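Local coordinates for Lactamase_B domain-containing protein (Bacillus lehensis G1, PDB 7EV5) that probably acts as a zinc-dependent hydrolase of the metallo-beta-lactamase fold, structurally akin to both B3 beta-lactamases and glyoxalase II, at residues S115-G119 with T120-S124. Sequence-based numbering, arbitrary orientation.
Sequences SLTIG and TFTFS
Leu116 and Phe123 exchange two backbone hydrogen bonds, as do Ile118 and Phe121, and together these two pairs illustrate how a tight antiparallel hairpin satisfies its inward-facing amides. In the first pair Leu116 N reaches Phe123 O at 2.9 Å and Phe123 N reaches Leu116 O at 2.8 Å. In the second, Ile118 N donates to Phe121 O, whereas the return bond from Phe121 N to Ile118 O (2.9 Å) meets its acceptor well above the carbonyl plane, the C=O...N angle falling to 135°. This bond closes the type II' turn from Ile118 to Phe121, with Gly119 at its first corner and positive phi. Several carbonyls have a second neighbour: CA-H...O contacts run from Thr117 CA to Phe121 O and from Ser115 CA to Phe123 O, and the Phe121 ring brings its edge, through CD2, to 3.2 Å from Ile118 O in the ring plane.

On the solvent-facing side, Thr117 and Thr122 form a non-hydrogen-bonded pair. Each OG1 is turned beside its own backbone N (chi1 -64° and -59°), and Thr117 OG1 and Thr122 OG1 share a hydrogen bond of 3.2 Å. A water held by Ser115 OG donates a longer bond, 3.3 Å, to Phe123 O.

Leu116, Ile118, Phe121 and Phe123 occupy the other side, where Ile118 CG1 meets the edge of the Phe123 ring at CE2 (4.1 Å). This apolar face lies against strands 23-27, 46-51 and 74-77 of the companion sheet, joining the two halves of the alpha-beta/beta-alpha sandwich away from the zinc ions; strand 115-118 borders its sheet, and strand 121-127 pairs on its other side with strand 136-140, where Ser124 bonds to Tyr139 through the backbone.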
loop_
_atom_site.group_PDB
_atom_site.type_symbol
_atom_site.label_atom_id
_atom_site.label_comp_id
_atom_site.label_asym_id
_atom_site.label_seq_id
_atom_site.Cartn_x
_atom_site.Cartn_y
_atom_site.Cartn_z
ATOM N N SER A 115 4.415 -14.383 -5.743
ATOM C CA SER A 115 4.700 -14.582 -4.334
ATOM C C SER A 115 5.900 -13.733 -3.941
ATOM O O SER A 115 6.765 -13.432 -4.768
ATOM C CB SER A 115 5.002 -16.057 -4.040
ATOM O OG SER A 115 4.950 -16.321 -2.650
ATOM N N LEU A 116 5.942 -13.360 -2.661
ATOM C CA LEU A 116 7.033 -12.589 -2.078
ATOM C C LEU A 116 7.167 -13.013 -0.624
ATOM O O LEU A 116 6.179 -13.002 0.120
ATOM C CB LEU A 116 6.728 -11.087 -2.150
ATOM C CG LEU A 116 7.700 -10.153 -1.441
ATOM C CD1 LEU A 116 9.099 -10.309 -2.017
ATOM C CD2 LEU A 116 7.212 -8.714 -1.577
ATOM N N THR A 117 8.380 -13.380 -0.216
ATOM C CA THR A 117 8.649 -13.763 1.165
ATOM C C THR A 117 9.594 -12.754 1.806
ATOM O O THR A 117 10.685 -12.502 1.288
ATOM C CB THR A 117 9.208 -15.181 1.242
ATOM O OG1 THR A 117 8.207 -16.096 0.781
ATOM C CG2 THR A 117 9.572 -15.527 2.670
ATOM N N ILE A 118 9.158 -12.170 2.920
ATOM C CA ILE A 118 9.941 -11.221 3.702
ATOM C C ILE A 118 10.164 -11.878 5.057
ATOM O O ILE A 118 9.243 -11.933 5.881
ATOM C CB ILE A 118 9.217 -9.871 3.865
ATOM C CG1 ILE A 118 8.874 -9.233 2.502
ATOM C CG2 ILE A 118 10.055 -8.913 4.731
ATOM C CD1 ILE A 118 10.077 -8.807 1.684
ATOM N N GLY A 119 11.372 -12.371 5.296
ATOM C CA GLY A 119 11.596 -13.128 6.521
ATOM C C GLY A 119 10.705 -14.358 6.516
ATOM O O GLY A 119 10.730 -15.156 5.574
ATOM N N THR A 120 9.884 -14.523 7.554
ATOM C CA THR A 120 8.908 -15.607 7.570
ATOM C C THR A 120 7.506 -15.167 7.155
ATOM O O THR A 120 6.563 -15.958 7.259
ATOM C CB THR A 120 8.871 -16.313 8.930
ATOM O OG1 THR A 120 8.684 -15.352 9.972
ATOM C CG2 THR A 120 10.157 -17.098 9.171
ATOM N N PHE A 121 7.341 -13.933 6.680
ATOM C CA PHE A 121 6.058 -13.483 6.149
ATOM C C PHE A 121 6.002 -13.814 4.665
ATOM O O PHE A 121 6.841 -13.340 3.892
ATOM C CB PHE A 121 5.903 -11.970 6.298
ATOM C CG PHE A 121 6.020 -11.462 7.708
ATOM C CD1 PHE A 121 4.899 -11.356 8.521
ATOM C CD2 PHE A 121 7.240 -11.060 8.207
ATOM C CE1 PHE A 121 5.006 -10.861 9.809
ATOM C CE2 PHE A 121 7.356 -10.569 9.506
ATOM C CZ PHE A 121 6.230 -10.470 10.305
ATOM N N THR A 122 5.009 -14.594 4.256
ATOM C CA THR A 122 4.814 -14.853 2.837
ATOM C C THR A 122 3.545 -14.173 2.350
ATOM O O THR A 122 2.512 -14.187 3.031
ATOM C CB THR A 122 4.803 -16.349 2.514
ATOM O OG1 THR A 122 6.050 -16.917 2.925
ATOM C CG2 THR A 122 4.645 -16.574 1.008
ATOM N N PHE A 123 3.648 -13.563 1.173
ATOM C CA PHE A 123 2.548 -12.850 0.554
ATOM C C PHE A 123 2.322 -13.385 -0.846
ATOM O O PHE A 123 3.272 -13.770 -1.536
ATOM C CB PHE A 123 2.894 -11.364 0.406
ATOM C CG PHE A 123 3.246 -10.697 1.697
ATOM C CD1 PHE A 123 2.253 -10.237 2.548
ATOM C CD2 PHE A 123 4.566 -10.519 2.054
ATOM C CE1 PHE A 123 2.583 -9.618 3.749
ATOM C CE2 PHE A 123 4.904 -9.900 3.242
ATOM C CZ PHE A 123 3.915 -9.446 4.089
ATOM N N SER A 124 1.060 -13.432 -1.241
ATOM C CA SER A 124 0.702 -13.514 -2.645
ATOM C C SER A 124 0.612 -12.093 -3.182
ATOM O O SER A 124 0.077 -11.196 -2.523
ATOM C CB SER A 124 -0.645 -14.215 -2.816
ATOM O OG SER A 124 -0.529 -15.608 -2.604
HETATM O O HOH W 1 2.610 -16.938 -2.023
#